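Local coordinates for endo-1,3-beta-glucanase, family GH16 (PDB 4CRQ), which probably hydrolyses internal beta-1,3-glucosidic bonds of laminarin through this catalytic module of a longer, modular, secreted laminarinase, at residues 130-135 with 178-183; 54-57 with 63-66. The protein carries 1 engineered substitution. One frame throughout, in Å; residues are numbered along the deposited sequence.

Interaction 1: residues 130-135 with 178-183; sequences GTIHWS and NEVDIS
Ile132 and Val180 reach for each other from facing strands 127-135 and 175-181, and they meet tip to tip. The touching atom on one side is the end methyl of isoleucine, CD1, which lies 3.8 Å from Val180 CG2 and 4.1 Å from Val180 CG1, so it rests against both branches of the valine. Ile132 can do this because CG1 is tucked between its own N and carbonyl carbon (chi1 52°) and the chain then runs out nearly straight to CD1 (chi2 161°). With the two CA atoms 8.5 Å apart, no backbone ladder joins the strands at this level and contact is made through side chains, as expected for layers that face each other in the beta-sandwich (jelly-roll) fold of GH16 enzymes. Trp170 touches Ile132, Val180 and Asn178, Tyr144 touches Val180 and Asn178, and Phe192 touches Ile132, so the pair is buried among large side chains. Nearer the start of both segments Asn178 turns its amide toward Gly130: ND2 comes 3.1 Å from Gly130 O, but an N-H...O angle of 121° makes this a weak hydrogen bond. The same glycine is also hydrogen-bonded through its backbone to Asp146 of the adjoining strand 141-149.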
ATOM      1  N   GLY A 130      -8.627   5.252   0.292  1.00 26.58           N
ATOM      2  CA  GLY A 130      -8.853   3.905   0.807  1.00 25.24           C
ATOM      3  C   GLY A 130      -9.776   3.240  -0.183  1.00 23.54           C
ATOM      4  O   GLY A 130     -10.860   3.765  -0.460  1.00 26.95           O
ATOM      5  N   THR A 131      -9.362   2.085  -0.712  1.00 26.80           N
ATOM      6  CA  THR A 131     -10.075   1.445  -1.813  1.00 27.98           C
ATOM      7  C   THR A 131      -9.987  -0.078  -1.730  1.00 25.41           C
ATOM      8  O   THR A 131      -9.033  -0.616  -1.142  1.00 25.99           O
ATOM      9  CB  THR A 131      -9.431   1.914  -3.175  1.00 32.07           C
ATOM     10  OG1 THR A 131      -9.034   3.303  -3.102  1.00 34.53           O
ATOM     11  CG2 THR A 131     -10.351   1.714  -4.422  1.00 35.10           C
ATOM     12  N   ILE A 132     -10.986  -0.772  -2.285  1.00 28.64           N
ATOM     13  CA  ILE A 132     -10.870  -2.216  -2.555  1.00 26.48           C
ATOM     14  C   ILE A 132     -10.994  -2.436  -4.073  1.00 28.16           C
ATOM     15  O   ILE A 132     -11.696  -1.670  -4.766  1.00 31.06           O
ATOM     16  CB  ILE A 132     -11.870  -3.144  -1.795  1.00 29.50           C
ATOM     17  CG1 ILE A 132     -13.340  -2.685  -1.958  1.00 31.88           C
ATOM     18  CG2 ILE A 132     -11.430  -3.272  -0.333  1.00 30.98           C
ATOM     19  CD1 ILE A 132     -14.341  -3.772  -1.638  1.00 33.07           C
ATOM     20  N   HIS A 133     -10.312  -3.467  -4.564  1.00 25.70           N
ATOM     21  CA  HIS A 133     -10.420  -3.937  -5.948  1.00 27.19           C
ATOM     22  C   HIS A 133     -10.687  -5.414  -5.903  1.00 28.17           C
ATOM     23  O   HIS A 133     -10.074  -6.134  -5.089  1.00 30.06           O
ATOM     24  CB  HIS A 133      -9.165  -3.634  -6.765  1.00 30.29           C
ATOM     25  CG  HIS A 133      -8.897  -2.155  -6.971  1.00 32.52           C
ATOM     26  ND1 HIS A 133      -8.137  -1.425  -6.124  1.00 40.67           N
ATOM     27  CD2 HIS A 133      -9.307  -1.286  -7.979  1.00 37.73           C
ATOM     28  CE1 HIS A 133      -8.073  -0.150  -6.565  1.00 39.21           C
ATOM     29  NE2 HIS A 133      -8.792  -0.066  -7.698  1.00 41.82           N
ATOM     30  N   TRP A 134     -11.597  -5.901  -6.750  1.00 30.56           N
ATOM     31  CA  TRP A 134     -11.929  -7.330  -6.772  1.00 33.12           C
ATOM     32  C   TRP A 134     -12.563  -7.709  -8.093  1.00 34.05           C
ATOM     33  O   TRP A 134     -12.794  -6.819  -8.934  1.00 37.86           O
ATOM     34  CB  TRP A 134     -12.802  -7.700  -5.552  1.00 32.42           C
ATOM     35  CG  TRP A 134     -14.257  -7.267  -5.589  1.00 34.84           C
ATOM     36  CD1 TRP A 134     -15.371  -8.090  -5.784  1.00 35.79           C
ATOM     37  CD2 TRP A 134     -14.812  -5.908  -5.430  1.00 36.35           C
ATOM     38  NE1 TRP A 134     -16.538  -7.365  -5.756  1.00 37.34           N
ATOM     39  CE2 TRP A 134     -16.281  -6.049  -5.546  1.00 33.37           C
ATOM     40  CE3 TRP A 134     -14.265  -4.630  -5.211  1.00 37.76           C
ATOM     41  CZ2 TRP A 134     -17.147  -4.939  -5.449  1.00 38.54           C
ATOM     42  CZ3 TRP A 134     -15.146  -3.521  -5.111  1.00 37.69           C
ATOM     43  CH2 TRP A 134     -16.550  -3.676  -5.227  1.00 43.53           C
ATOM     44  N   SER A 135     -12.842  -9.010  -8.296  1.00 33.96           N
ATOM     45  CA  SER A 135     -13.569  -9.495  -9.430  1.00 32.13           C
ATOM     46  C   SER A 135     -15.001  -9.760  -8.924  1.00 46.07           C
ATOM     47  O   SER A 135     -15.195 -10.616  -8.044  1.00 43.89           O
ATOM     48  CB  SER A 135     -12.931 -10.769 -10.039  1.00 44.67           C
ATOM     49  OG  SER A 135     -13.600 -11.199 -11.226  1.00 46.12           O
ATOM     50  N   ASN A 178     -14.377   5.602   5.057  1.00 31.61           N
ATOM     51  CA  ASN A 178     -14.889   4.650   4.090  1.00 31.77           C
ATOM     52  C   ASN A 178     -15.274   3.357   4.773  1.00 33.42           C
ATOM     53  O   ASN A 178     -14.645   2.975   5.772  1.00 33.75           O
ATOM     54  CB  ASN A 178     -13.855   4.407   2.967  1.00 34.55           C
ATOM     55  CG  ASN A 178     -14.469   3.882   1.676  1.00 34.92           C
ATOM     56  OD1 ASN A 178     -15.671   4.037   1.412  1.00 42.80           O
ATOM     57  ND2 ASN A 178     -13.628   3.263   0.845  1.00 39.85           N
ATOM     58  N   GLU A 179     -16.314   2.720   4.231  1.00 36.08           N
ATOM     59  CA  GLU A 179     -16.793   1.432   4.699  0.50 37.64           C
ATOM     60  C   GLU A 179     -17.362   0.694   3.495  1.00 32.98           C
ATOM     61  O   GLU A 179     -18.017   1.316   2.635  1.00 35.29           O
ATOM     62  CB  GLU A 179     -17.846   1.587   5.820  0.50 41.58           C
ATOM     63  CG  GLU A 179     -18.232   0.282   6.520  0.50 40.11           C
ATOM     64  CD  GLU A 179     -19.185   0.455   7.699  0.50 45.60           C
ATOM     65  OE1 GLU A 179     -19.335   1.583   8.215  0.50 48.51           O
ATOM     66  OE2 GLU A 179     -19.791  -0.559   8.111  0.50 48.71           O
ATOM     67  N   VAL A 180     -17.104  -0.607   3.451  1.00 34.50           N
ATOM     68  CA  VAL A 180     -17.668  -1.511   2.451  1.00 35.72           C
ATOM     69  C   VAL A 180     -18.252  -2.706   3.201  1.00 35.37           C
ATOM     70  O   VAL A 180     -17.662  -3.213   4.164  1.00 34.29           O
ATOM     71  CB  VAL A 180     -16.693  -2.000   1.331  1.00 37.27           C
ATOM     72  CG1 VAL A 180     -16.327  -0.870   0.411  1.00 39.67           C
ATOM     73  CG2 VAL A 180     -15.434  -2.676   1.873  1.00 34.82           C
ATOM     74  N   ASP A 181     -19.424  -3.123   2.744  1.00 35.36           N
ATOM     75  CA  ASP A 181     -20.093  -4.291   3.242  1.00 42.16           C
ATOM     76  C   ASP A 181     -19.525  -5.483   2.449  1.00 44.81           C
ATOM     77  O   ASP A 181     -19.488  -5.474   1.207  1.00 43.54           O
ATOM     78  CB  ASP A 181     -21.610  -4.078   3.095  1.00 46.04           C
ATOM     79  CG  ASP A 181     -22.451  -5.321   3.395  1.00 53.57           C
ATOM     80  OD1 ASP A 181     -21.980  -6.286   4.042  1.00 50.87           O
ATOM     81  OD2 ASP A 181     -23.633  -5.317   2.971  1.00 59.24           O
ATOM     82  N   ILE A 182     -19.056  -6.492   3.176  1.00 38.57           N
ATOM     83  CA  ILE A 182     -18.570  -7.741   2.557  1.00 35.87           C
ATOM     84  C   ILE A 182     -19.342  -8.972   3.093  1.00 37.26           C
ATOM     85  O   ILE A 182     -19.023 -10.098   2.710  1.00 43.79           O
ATOM     86  CB  ILE A 182     -17.006  -7.935   2.647  1.00 34.31           C
ATOM     87  CG1 ILE A 182     -16.504  -8.031   4.106  1.00 36.19           C
ATOM     88  CG2 ILE A 182     -16.259  -6.857   1.843  1.00 36.75           C
ATOM     89  CD1 ILE A 182     -15.123  -8.656   4.274  1.00 34.15           C
ATOM     90  N   SER A 183     -20.343  -8.761   3.963  1.00 42.09           N
ATOM     91  CA  SER A 183     -21.088  -9.878   4.598  1.00 46.63           C
ATOM     92  C   SER A 183     -21.663 -10.850   3.556  1.00 53.41           C
ATOM     93  O   SER A 183     -22.280 -10.431   2.557  1.00 51.11           O
ATOM     94  CB  SER A 183     -22.176  -9.390   5.562  1.00 51.88           C
ATOM     95  OG  SER A 183     -23.105  -8.561   4.906  1.00 59.58           O
TER

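Interaction 2: residues 54-57 with 63-66; sequences AKHE and QYTS
Lys55 and Thr65 form an antiparallel hydrogen-bonded pair, with Lys55 N 2.8 Å from Thr65 O and Thr65 N 3.1 Å from Lys55 O, while His56 and Tyr64 follow as a non-hydrogen-bonded pair in this hairpin of strands 49-59 and 62-70. A third backbone bond, from Glu57 N to Gln63 O, is more bent (141°), and its donor stands above the carbonyl plane. On the face that carries Lys55 and Thr65, the hydroxyl of Thr65 donates to Glu57 OE1 at 2.7 Å, meeting the carboxylate from above its plane. Thr65 OG1 sits between its own N and carbonyl carbon (chi1 57°), which turns it to the carboxylate and to Lys55 CB, 3.6 Å away. The other face holds the rings of His56 and Tyr64, set obliquely with their planes 44° apart. His56 brings its CD2 edge to 3.2 Å from Gln63 O, in the ring plane, and a water links His56 NE2 to Gln63 OE1. Tyr64 reaches beyond the hairpin, its OH bonded to Gln215. Thr65 OG1 donates to Glu57 OE1 and is also hydrogen-bonded to Asn42 ND2, so two bonds fix the hydroxyl, while Glu57 OE2 makes a long, weak ion pair with Arg39.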
ATOM      1  N   ALA A  54      12.526   7.384  -3.383  1.00 18.97           N
ATOM      2  CA  ALA A  54      12.371   7.480  -4.841  1.00 19.78           C
ATOM      3  C   ALA A  54      13.463   8.421  -5.345  1.00 20.09           C
ATOM      4  O   ALA A  54      13.628   9.522  -4.790  1.00 20.80           O
ATOM      5  CB  ALA A  54      10.987   8.003  -5.229  1.00 21.66           C
ATOM      6  N   LYS A  55      14.204   7.996  -6.371  1.00 19.04           N
ATOM      7  CA  LYS A  55      15.336   8.754  -6.881  1.00 20.31           C
ATOM      8  C   LYS A  55      15.203   8.974  -8.344  1.00 20.09           C
ATOM      9  O   LYS A  55      14.623   8.146  -9.061  1.00 21.49           O
ATOM     10  CB  LYS A  55      16.654   7.960  -6.662  1.00 23.07           C
ATOM     11  CG  LYS A  55      17.026   7.584  -5.206  1.00 22.41           C
ATOM     12  CD  LYS A  55      18.298   6.703  -5.096  1.00 26.14           C
ATOM     13  CE  LYS A  55      18.496   6.123  -3.699  1.00 30.62           C
ATOM     14  NZ  LYS A  55      19.793   5.374  -3.638  1.00 36.19           N
ATOM     15  N   HIS A  56      15.756  10.099  -8.783  1.00 22.42           N
ATOM     16  CA  HIS A  56      15.973  10.345 -10.185  1.00 23.10           C
ATOM     17  C   HIS A  56      17.291   9.641 -10.471  1.00 21.75           C
ATOM     18  O   HIS A  56      18.357  10.143 -10.112  1.00 23.82           O
ATOM     19  CB  HIS A  56      15.999  11.839 -10.476  1.00 23.87           C
ATOM     20  CG  HIS A  56      16.259  12.155 -11.921  1.00 22.02           C
ATOM     21  ND1 HIS A  56      16.708  13.358 -12.354  1.00 28.01           N
ATOM     22  CD2 HIS A  56      16.130  11.359 -13.049  1.00 22.55           C
ATOM     23  CE1 HIS A  56      16.850  13.332 -13.686  1.00 23.75           C
ATOM     24  NE2 HIS A  56      16.498  12.113 -14.121  1.00 25.46           N
ATOM     25  N   GLU A  57      17.220   8.464 -11.097  1.00 23.95           N
ATOM     26  CA  GLU A  57      18.379   7.612 -11.316  1.00 24.82           C
ATOM     27  C   GLU A  57      18.131   6.739 -12.518  1.00 20.55           C
ATOM     28  O   GLU A  57      17.158   5.978 -12.521  1.00 23.13           O
ATOM     29  CB  GLU A  57      18.634   6.726 -10.062  1.00 26.67           C
ATOM     30  CG  GLU A  57      19.737   5.681 -10.253  1.00 24.74           C
ATOM     31  CD  GLU A  57      19.808   4.609  -9.181  1.00 28.15           C
ATOM     32  OE1 GLU A  57      19.044   4.687  -8.187  1.00 26.50           O
ATOM     33  OE2 GLU A  57      20.656   3.674  -9.355  1.00 33.96           O
ATOM     34  N   GLN A  63      14.088   5.963 -15.697  1.00 22.18           N
ATOM     35  CA  GLN A  63      14.822   7.113 -15.151  1.00 23.44           C
ATOM     36  C   GLN A  63      14.555   7.321 -13.658  1.00 20.82           C
ATOM     37  O   GLN A  63      15.033   8.317 -13.112  1.00 21.15           O
ATOM     38  CB  GLN A  63      14.628   8.393 -15.993  1.00 33.84           C
ATOM     39  CG  GLN A  63      13.364   9.140 -15.752  1.00 40.49           C
ATOM     40  CD  GLN A  63      13.174  10.347 -16.638  1.00 39.38           C
ATOM     41  OE1 GLN A  63      13.980  11.282 -16.700  1.00 35.09           O
ATOM     42  NE2 GLN A  63      12.075  10.332 -17.317  1.00 30.58           N
ATOM     43  N   TYR A  64      13.831   6.402 -13.000  1.00 19.74           N
ATOM     44  CA  TYR A  64      13.577   6.496 -11.542  1.00 19.08           C
ATOM     45  C   TYR A  64      13.790   5.145 -10.906  1.00 19.65           C
ATOM     46  O   TYR A  64      13.531   4.125 -11.538  1.00 21.62           O
ATOM     47  CB  TYR A  64      12.135   6.961 -11.214  1.00 21.50           C
ATOM     48  CG  TYR A  64      11.761   8.220 -12.001  1.00 19.88           C
ATOM     49  CD1 TYR A  64      12.285   9.489 -11.642  1.00 20.82           C
ATOM     50  CD2 TYR A  64      10.905   8.154 -13.117  1.00 20.85           C
ATOM     51  CE1 TYR A  64      11.952  10.645 -12.369  1.00 22.19           C
ATOM     52  CE2 TYR A  64      10.559   9.306 -13.854  1.00 20.51           C
ATOM     53  CZ  TYR A  64      11.093  10.537 -13.472  1.00 21.97           C
ATOM     54  OH  TYR A  64      10.796  11.679 -14.167  1.00 23.28           O
ATOM     55  N   THR A  65      14.232   5.170  -9.661  1.00 21.15           N
ATOM     56  CA  THR A  65      14.282   3.967  -8.833  1.00 19.75           C
ATOM     57  C   THR A  65      13.507   4.223  -7.554  1.00 19.63           C
ATOM     58  O   THR A  65      13.384   5.372  -7.111  1.00 19.41           O
ATOM     59  CB  THR A  65      15.729   3.520  -8.504  1.00 19.67           C
ATOM     60  OG1 THR A  65      16.408   4.611  -7.856  1.00 20.85           O
ATOM     61  CG2 THR A  65      16.486   3.058  -9.779  1.00 22.15           C
ATOM     62  N   SER A  66      12.979   3.150  -6.951  1.00 18.77           N
ATOM     63  CA  SER A  66      12.284   3.249  -5.672  1.00 18.09           C
ATOM     64  C   SER A  66      12.269   1.833  -5.093  1.00 16.87           C
ATOM     65  O   SER A  66      13.017   0.966  -5.595  1.00 18.58           O
ATOM     66  CB  SER A  66      10.872   3.806  -5.874  1.00 18.50           C
ATOM     67  OG  SER A  66      10.272   4.111  -4.612  1.00 18.72           O
TER
HETATM   68  O   HOH W   1      16.928  10.919 -16.578  1.00 35.73           O

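In the fold
Interaction 2 closes before interaction 1 opens along the chain, and the two lie on opposite sides of its centre, with contact centres 32 Å apart and nearest atoms about 19 Å apart. Both belong to the GH16 catalytic module, yet they hold different parts of its beta-sandwich together. Interaction 2 acts within a sheet, between the neighbouring strands 49-59 and 62-70, whereas interaction 1 acts between facing layers, from strand 127-135 to strand 175-181. Strand 196-204 pairs with 62-70 and with 94-102, which in turn leads through 115-117 to 127-135, giving a strand-to-strand route between the two regions. Neither contact lies at the calcium site of Glu10, Gly48 and Asp225.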